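Local atomic coordinates of Sts-2 protein (PDB entry 3D4I), a protein that has an acid-dependent phosphatase activity in this C-terminal 2H-phosphatase domain and, as a full-length protein, probably interferes with CBL-mediated down-regulation of receptor tyrosine kinases. Residues 144-147 / 152-155; 102-107 / 117-122; 208-213 / 237-242. One frame throughout, in Å; residues are numbered along the deposited sequence.

Interaction 1 (144-147 / 152-155)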
loop_
_atom_site.group_PDB
_atom_site.type_symbol
_atom_site.label_atom_id
_atom_site.label_comp_id
_atom_site.label_asym_id
_atom_site.label_seq_id
_atom_site.Cartn_x
_atom_site.Cartn_y
_atom_site.Cartn_z
ATOM N N GLU A 144 12.926 -6.304 25.265
ATOM C CA GLU A 144 13.264 -4.973 25.763
ATOM C C GLU A 144 13.480 -3.994 24.615
ATOM O O GLU A 144 12.959 -2.874 24.642
ATOM C CB GLU A 144 14.485 -5.023 26.706
ATOM C CG GLU A 144 14.201 -5.747 28.019
ATOM C CD GLU A 144 15.069 -5.270 29.182
ATOM O OE1 GLU A 144 16.260 -4.909 28.957
ATOM O OE2 GLU A 144 14.553 -5.262 30.329
ATOM N N GLU A 145 14.224 -4.442 23.601
ATOM C CA GLU A 145 14.443 -3.677 22.373
ATOM C C GLU A 145 13.138 -3.372 21.637
ATOM O O GLU A 145 12.955 -2.266 21.127
ATOM C CB GLU A 145 15.434 -4.407 21.451
ATOM C CG GLU A 145 16.887 -4.220 21.890
ATOM C CD GLU A 145 17.864 -5.191 21.245
ATOM O OE1 GLU A 145 17.458 -6.106 20.483
ATOM O OE2 GLU A 145 19.065 -5.041 21.525
ATOM N N LEU A 146 12.234 -4.348 21.591
ATOM C CA LEU A 146 10.902 -4.121 21.035
ATOM C C LEU A 146 10.097 -3.097 21.846
ATOM O O LEU A 146 9.475 -2.220 21.256
ATOM C CB LEU A 146 10.133 -5.442 20.868
ATOM C CG LEU A 146 10.679 -6.387 19.781
ATOM C CD1 LEU A 146 10.089 -7.780 19.932
ATOM C CD2 LEU A 146 10.431 -5.843 18.379
ATOM N N LYS A 147 10.103 -3.189 23.178
ATOM C CA LYS A 147 9.400 -2.167 23.987
ATOM C C LYS A 147 10.023 -0.767 23.857
ATOM O O LYS A 147 9.297 0.231 23.806
ATOM C CB LYS A 147 9.182 -2.575 25.459
ATOM C CG LYS A 147 7.695 -2.834 25.774
ATOM C CD LYS A 147 7.388 -3.038 27.264
ATOM C CE LYS A 147 6.023 -3.755 27.461
ATOM N NZ LYS A 147 5.661 -3.954 28.929
ATOM N N ASN A 152 4.175 -3.034 22.047
ATOM C CA ASN A 152 3.578 -3.412 23.319
ATOM C C ASN A 152 3.634 -4.928 23.508
ATOM O O ASN A 152 2.605 -5.597 23.533
ATOM C CB ASN A 152 2.140 -2.887 23.438
ATOM C CG ASN A 152 1.554 -3.078 24.836
ATOM O OD1 ASN A 152 2.287 -3.304 25.799
ATOM N ND2 ASN A 152 0.229 -2.983 24.949
ATOM N N VAL A 153 4.853 -5.449 23.625
ATOM C CA VAL A 153 5.114 -6.883 23.792
ATOM C C VAL A 153 4.818 -7.372 25.224
ATOM O O VAL A 153 4.844 -6.588 26.173
ATOM C CB VAL A 153 6.567 -7.218 23.382
ATOM C CG1 VAL A 153 7.079 -8.452 24.115
ATOM C CG2 VAL A 153 6.688 -7.389 21.862
ATOM N N ASP A 154 4.516 -8.663 25.362
ATOM C CA ASP A 154 4.209 -9.252 26.662
ATOM C C ASP A 154 5.474 -9.791 27.351
ATOM O O ASP A 154 5.993 -10.855 27.002
ATOM C CB ASP A 154 3.136 -10.344 26.531
ATOM C CG ASP A 154 2.548 -10.765 27.881
ATOM O OD1 ASP A 154 3.178 -10.487 28.932
ATOM O OD2 ASP A 154 1.455 -11.381 27.887
ATOM N N LEU A 155 5.957 -9.053 28.346
ATOM C CA LEU A 155 7.165 -9.448 29.071
ATOM C C LEU A 155 6.937 -10.643 30.005
ATOM O O LEU A 155 7.898 -11.311 30.408
ATOM C CB LEU A 155 7.761 -8.252 29.829
ATOM C CG LEU A 155 8.033 -6.992 28.999
ATOM C CD1 LEU A 155 8.582 -5.881 29.871
ATOM C CD2 LEU A 155 8.983 -7.254 27.826
HETATM O O HOH W 1 4.611 -6.541 29.666
#
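K147 and L155 are joined through one water rather than by a direct bond. This water accepts from K147 NZ at 2.9 Å and from the backbone L155 N at 3.1 Å, and the two donors subtend about 117° at its oxygen. The ammonium group is thus linked to the L155 peptide nitrogen through the water, while CD and CE of the lysine pack on L155 CD1.

Van der Waals contacts make up the rest. The lysine chain runs extended beyond CG and meets the leucine tip to tip, with K147 NZ 3.6 Å from L155 CD1. On its way it passes the carbonyl of V153, K147 CE lying 3.3 Å from V153 O. Its first torsion, -111°, departs from the staggered values and swings the chain across this loop. Deeper in, L146 CD1 rests 3.9 Å from V153 CG2, a methyl contact between two buried side chains. N152 has its main polar partner elsewhere, ND2 bonding to the E114 carbonyl.

Around the contact, L146 also packs on L141 and F151, and V153 and L155 both touch L143 of helix 143-148. Backbone bonds between I119 and both N152 and D154 fasten the loop to strand 119-121, an outermost strand of the sheet.

Interaction 2 (102-107 / 117-122)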
loop_
_atom_site.group_PDB
_atom_site.type_symbol
_atom_site.label_atom_id
_atom_site.label_comp_id
_atom_site.label_asym_id
_atom_site.label_seq_id
_atom_site.Cartn_x
_atom_site.Cartn_y
_atom_site.Cartn_z
ATOM N N GLN A 102 6.053 -6.419 13.505
ATOM C CA GLN A 102 5.573 -5.156 12.908
ATOM C C GLN A 102 4.151 -5.271 12.342
ATOM O O GLN A 102 3.295 -4.389 12.544
ATOM C CB GLN A 102 6.534 -4.648 11.829
ATOM C CG GLN A 102 7.847 -4.061 12.399
ATOM C CD GLN A 102 8.825 -3.683 11.304
ATOM O OE1 GLN A 102 8.986 -4.402 10.298
ATOM N NE2 GLN A 102 9.515 -2.556 11.508
ATOM N N THR A 103 3.922 -6.345 11.624
ATOM C CA THR A 103 2.587 -6.635 11.062
ATOM C C THR A 103 1.576 -6.667 12.216
ATOM O O THR A 103 0.510 -6.044 12.125
ATOM C CB THR A 103 2.572 -7.956 10.253
ATOM O OG1 THR A 103 3.526 -7.916 9.191
ATOM C CG2 THR A 103 1.167 -8.213 9.622
ATOM N N ALA A 104 1.918 -7.375 13.306
ATOM C CA ALA A 104 1.038 -7.447 14.470
ATOM C C ALA A 104 0.725 -6.061 15.038
ATOM O O ALA A 104 -0.435 -5.749 15.293
ATOM C CB ALA A 104 1.635 -8.359 15.566
ATOM N N LYS A 105 1.758 -5.238 15.240
ATOM C CA LYS A 105 1.575 -3.882 15.771
ATOM C C LYS A 105 0.639 -3.055 14.881
ATOM O O LYS A 105 -0.273 -2.412 15.372
ATOM C CB LYS A 105 2.939 -3.178 15.934
ATOM C CG LYS A 105 2.874 -1.679 16.371
ATOM C CD LYS A 105 4.289 -1.030 16.300
ATOM C CE LYS A 105 4.376 0.353 16.930
ATOM N NZ LYS A 105 5.737 0.926 16.655
ATOM N N HIS A 106 0.864 -3.075 13.566
ATOM C CA HIS A 106 0.062 -2.233 12.653
ATOM C C HIS A 106 -1.414 -2.663 12.610
ATOM O O HIS A 106 -2.321 -1.829 12.630
ATOM C CB HIS A 106 0.703 -2.217 11.254
ATOM C CG HIS A 106 1.995 -1.464 11.200
ATOM N ND1 HIS A 106 2.100 -0.134 11.553
ATOM C CD2 HIS A 106 3.240 -1.854 10.824
ATOM C CE1 HIS A 106 3.355 0.259 11.406
ATOM N NE2 HIS A 106 4.067 -0.769 10.975
ATOM N N ILE A 107 -1.656 -3.968 12.604
ATOM C CA ILE A 107 -3.028 -4.477 12.727
ATOM C C ILE A 107 -3.698 -3.974 14.024
ATOM O O ILE A 107 -4.808 -3.439 13.978
ATOM C CB ILE A 107 -3.063 -6.029 12.657
ATOM C CG1 ILE A 107 -2.667 -6.521 11.262
ATOM C CG2 ILE A 107 -4.439 -6.579 13.049
ATOM C CD1 ILE A 107 -2.447 -8.031 11.194
ATOM N N LEU A 117 -4.175 -4.899 24.143
ATOM C CA LEU A 117 -3.588 -6.227 23.994
ATOM C C LEU A 117 -2.084 -6.159 23.819
ATOM O O LEU A 117 -1.594 -5.385 22.996
ATOM C CB LEU A 117 -4.208 -6.951 22.796
ATOM C CG LEU A 117 -5.730 -7.058 22.776
ATOM C CD1 LEU A 117 -6.225 -7.746 21.497
ATOM C CD2 LEU A 117 -6.210 -7.819 24.016
ATOM N N LYS A 118 -1.363 -6.983 24.571
ATOM C CA LYS A 118 0.066 -7.134 24.381
ATOM C C LYS A 118 0.361 -8.231 23.377
ATOM O O LYS A 118 -0.286 -9.291 23.379
ATOM C CB LYS A 118 0.784 -7.481 25.697
ATOM C CG LYS A 118 0.445 -6.593 26.873
ATOM C CD LYS A 118 1.449 -6.785 28.005
ATOM C CE LYS A 118 0.887 -6.245 29.302
ATOM N NZ LYS A 118 0.551 -4.789 29.200
ATOM N N ILE A 119 1.375 -7.994 22.554
ATOM C CA ILE A 119 1.812 -8.974 21.575
ATOM C C ILE A 119 2.596 -10.040 22.293
ATOM O O ILE A 119 3.593 -9.742 22.957
ATOM C CB ILE A 119 2.674 -8.337 20.461
ATOM C CG1 ILE A 119 1.854 -7.306 19.657
ATOM C CG2 ILE A 119 3.284 -9.429 19.552
ATOM C CD1 ILE A 119 2.720 -6.287 18.884
ATOM N N ARG A 120 2.144 -11.286 22.154
ATOM C CA ARG A 120 2.838 -12.418 22.739
ATOM C C ARG A 120 3.801 -13.000 21.729
ATOM O O ARG A 120 3.377 -13.605 20.742
ATOM C CB ARG A 120 1.833 -13.467 23.192
ATOM C CG ARG A 120 1.156 -13.045 24.479
ATOM C CD ARG A 120 -0.263 -13.533 24.563
ATOM N NE ARG A 120 -0.800 -13.298 25.900
ATOM C CZ ARG A 120 -2.002 -13.683 26.304
ATOM N NH1 ARG A 120 -2.814 -14.311 25.469
ATOM N NH2 ARG A 120 -2.386 -13.437 27.550
ATOM N N VAL A 121 5.095 -12.814 21.977
ATOM C CA VAL A 121 6.085 -13.298 21.021
ATOM C C VAL A 121 6.327 -14.781 21.262
ATOM O O VAL A 121 6.735 -15.201 22.363
ATOM C CB VAL A 121 7.397 -12.471 21.039
ATOM C CG1 VAL A 121 8.422 -13.039 20.031
ATOM C CG2 VAL A 121 7.118 -11.018 20.721
ATOM N N GLU A 122 6.037 -15.563 20.229
ATOM C CA GLU A 122 6.118 -17.015 20.288
ATOM C C GLU A 122 7.093 -17.539 19.241
ATOM O O GLU A 122 6.729 -17.709 18.082
ATOM C CB GLU A 122 4.729 -17.654 20.091
ATOM C CG GLU A 122 4.719 -19.216 20.149
ATOM C CD GLU A 122 5.411 -19.772 21.401
ATOM O OE1 GLU A 122 4.881 -19.541 22.492
ATOM O OE2 GLU A 122 6.479 -20.434 21.288
#
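The peptide group linking A104 to K105 is the flat surface on which I119 rests. I119 CD1 stands 3.9 Å from K105 N, within about 10° of the normal to the peptide plane, so the methyl sits over a face of the amide. Two more carbons neighbour I119 CD1: the A104 CB methyl at 4.1 Å, on the same side of the plane, and the K105 CB methylene at 4.3 Å, within the plane. The second flat group nearby is the ring of F151, with which K105 makes a cation-pi contact after its extended chain has led away from I119.

A single branch does this work. With CG1 anti to the carbonyl carbon (chi1 -63°) and CD1 carried outward by an extended second torsion of 160°, the branch spans the gap between backbones whose nearest CA atoms, A104 and I119, are 7.3 Å apart. The segments bury 97 Å² between them, through I119, A104 and K105. The helical turn is regular, H106 N bonding to Q102 O at 2.9 Å and I107 N to T103 O at 3.0 Å.

A104 also packs on V92 and V200, and I119 on A94, while R120 is backbone-bonded to V92 and A94. Helix 98-111 therefore lies against neighbouring parallel strands, and the contact closes the beta-alpha-beta crossover from strand 89-94 through this helix to strand 119-121. Such units build the sheet of the histidine phosphatase fold; here T103 on the same helix touches H17 and bonds to G18, both in the RHG sequence that marks the family.

Interaction 3 (208-213 / 237-242)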
loop_
_atom_site.group_PDB
_atom_site.type_symbol
_atom_site.label_atom_id
_atom_site.label_comp_id
_atom_site.label_asym_id
_atom_site.label_seq_id
_atom_site.Cartn_x
_atom_site.Cartn_y
_atom_site.Cartn_z
ATOM N N SER A 208 0.923 -25.184 8.875
ATOM C CA SER A 208 1.428 -25.874 10.059
ATOM C C SER A 208 0.746 -25.503 11.376
ATOM O O SER A 208 0.806 -26.280 12.318
ATOM C CB SER A 208 2.937 -25.674 10.187
ATOM O OG SER A 208 3.196 -24.346 10.567
ATOM N N CYS A 209 0.135 -24.321 11.454
ATOM C CA CYS A 209 -0.570 -23.900 12.669
ATOM C C CYS A 209 -2.080 -24.189 12.639
ATOM O O CYS A 209 -2.794 -23.963 13.632
ATOM C CB CYS A 209 -0.254 -22.432 13.022
ATOM S SG CYS A 209 1.501 -22.172 13.458
ATOM N N THR A 210 -2.575 -24.693 11.509
ATOM C CA THR A 210 -4.010 -24.974 11.370
ATOM C C THR A 210 -4.290 -26.465 11.301
ATOM O O THR A 210 -5.226 -26.931 11.941
ATOM C CB THR A 210 -4.676 -24.238 10.171
ATOM O OG1 THR A 210 -4.063 -24.644 8.944
ATOM C CG2 THR A 210 -4.527 -22.720 10.322
ATOM N N ARG A 211 -3.473 -27.209 10.555
ATOM C CA ARG A 211 -3.625 -28.677 10.474
ATOM C C ARG A 211 -3.765 -29.375 11.844
ATOM O O ARG A 211 -4.670 -30.199 12.005
ATOM C CB ARG A 211 -2.530 -29.305 9.616
ATOM C CG ARG A 211 -2.722 -28.990 8.136
ATOM C CD ARG A 211 -1.773 -29.743 7.258
ATOM N NE ARG A 211 -2.180 -31.131 7.060
ATOM C CZ ARG A 211 -3.067 -31.553 6.158
ATOM N NH1 ARG A 211 -3.684 -30.705 5.343
ATOM N NH2 ARG A 211 -3.320 -32.848 6.058
ATOM N N PRO A 212 -2.895 -29.031 12.834
ATOM C CA PRO A 212 -3.035 -29.623 14.181
ATOM C C PRO A 212 -4.375 -29.318 14.847
ATOM O O PRO A 212 -4.911 -30.187 15.536
ATOM C CB PRO A 212 -1.887 -28.983 14.982
ATOM C CG PRO A 212 -0.906 -28.543 13.973
ATOM C CD PRO A 212 -1.734 -28.117 12.781
ATOM N N LEU A 213 -4.924 -28.114 14.627
ATOM C CA LEU A 213 -6.235 -27.750 15.188
ATOM C C LEU A 213 -7.330 -28.574 14.557
ATOM O O LEU A 213 -8.276 -28.985 15.223
ATOM C CB LEU A 213 -6.561 -26.265 14.943
ATOM C CG LEU A 213 -5.632 -25.188 15.501
ATOM C CD1 LEU A 213 -6.256 -23.797 15.253
ATOM C CD2 LEU A 213 -5.356 -25.398 16.970
ATOM N N CYS A 237 -5.748 -17.662 6.984
ATOM C CA CYS A 237 -6.440 -18.953 7.160
ATOM C C CYS A 237 -7.184 -18.814 8.480
ATOM O O CYS A 237 -6.565 -18.455 9.474
ATOM C CB CYS A 237 -5.414 -20.096 7.325
ATOM S SG CYS A 237 -6.153 -21.725 7.419
ATOM N N PHE A 238 -8.476 -19.131 8.509
ATOM C CA PHE A 238 -9.312 -18.941 9.705
ATOM C C PHE A 238 -9.915 -20.281 10.169
ATOM O O PHE A 238 -10.528 -21.008 9.358
ATOM C CB PHE A 238 -10.426 -17.935 9.379
ATOM C CG PHE A 238 -11.227 -17.478 10.568
ATOM C CD1 PHE A 238 -10.603 -17.095 11.751
ATOM C CD2 PHE A 238 -12.615 -17.380 10.483
ATOM C CE1 PHE A 238 -11.338 -16.657 12.857
ATOM C CE2 PHE A 238 -13.374 -16.929 11.573
ATOM C CZ PHE A 238 -12.728 -16.566 12.768
ATOM N N CYS A 239 -9.745 -20.608 11.449
ATOM C CA CYS A 239 -10.409 -21.809 12.026
ATOM C C CYS A 239 -11.311 -21.404 13.163
ATOM O O CYS A 239 -10.931 -20.534 13.944
ATOM C CB CYS A 239 -9.382 -22.800 12.541
ATOM S SG CYS A 239 -8.298 -23.397 11.253
ATOM N N GLU A 240 -12.505 -22.014 13.255
ATOM C CA GLU A 240 -13.390 -21.799 14.403
ATOM C C GLU A 240 -13.663 -23.091 15.167
ATOM O O GLU A 240 -13.768 -24.153 14.564
ATOM C CB GLU A 240 -14.722 -21.211 13.969
ATOM C CG GLU A 240 -14.652 -19.763 13.545
ATOM C CD GLU A 240 -16.015 -19.191 13.278
ATOM O OE1 GLU A 240 -16.878 -19.939 12.789
ATOM O OE2 GLU A 240 -16.228 -17.991 13.555
ATOM N N GLU A 241 -13.788 -22.957 16.481
ATOM C CA GLU A 241 -14.040 -24.086 17.380
ATOM C C GLU A 241 -15.525 -24.243 17.694
ATOM O O GLU A 241 -16.194 -23.283 18.085
ATOM C CB GLU A 241 -13.260 -23.895 18.682
ATOM C CG GLU A 241 -13.276 -25.110 19.633
ATOM C CD GLU A 241 -12.873 -24.724 21.037
ATOM O OE1 GLU A 241 -13.369 -23.686 21.522
ATOM O OE2 GLU A 241 -12.072 -25.451 21.662
ATOM N N ASN A 242 -16.037 -25.462 17.503
ATOM C CA ASN A 242 -17.333 -25.848 18.077
ATOM C C ASN A 242 -17.125 -26.168 19.566
ATOM O O ASN A 242 -16.411 -27.113 19.897
ATOM C CB ASN A 242 -17.892 -27.070 17.317
ATOM C CG ASN A 242 -19.273 -27.502 17.803
ATOM O OD1 ASN A 242 -19.584 -27.433 18.995
ATOM N ND2 ASN A 242 -20.104 -27.971 16.879
#
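T210 OG1, which lies 3.9 Å from C237 SG, is held by two carbonyls of the preceding turn: a hydrogen bond to L206 O and a weaker one to D207 O. With chi1 at 61°, the hydroxyl sits between the backbone N and the carbonyl carbon, turned to its own chain, and the methyl is left to face the strand.

That methyl does most of the touching. T210 CG2 approaches C237 SG to 3.5 Å and C239 SG to 3.9 Å, the two sulfurs lying about 78° apart as seen from the carbon. C239 SG also lies 3.9 Å from T210 CB. One turn on, L213 CD1 adds a looser contact at 4.3 Å from C239 CB.

Beside strand 236-241, strand 11-16 joins in: T210 packs on V14 and L213 on I12, and C237 and C239 are backbone-bonded to it. C237 further touches W271 of the second subunit.

A separation of 4.7 Å between C237 SG and C239 SG excludes a disulfide. The packing is therefore apolar, two sulfurs against the threonine methyl and the leucine on the C239 methylene, and would probably keep the thiols un-ionised; the buried T210 hydroxyl is satisfied by carbonyls just before it.

In the fold
Along the chain the three contacts follow in series, none enclosing or crossing another. Interaction 2 comes first, closing the short connection from helix 98-111 to the outermost strand 119-121. Interaction 1 follows, folding the loop after helix 143-148 back on that helix. The two adjoin, with centres 10 Å apart, at I119, which belongs to interaction 2 and holds the loop of interaction 1 by backbone bonds at N152 and D154, so the loop lines the edge strand. Interaction 3 closes a longer excursion, from 208-213 to strand 236-241. It reaches the same sheet as interaction 2, toward its other edge, about 8 Å away at the nearest atoms.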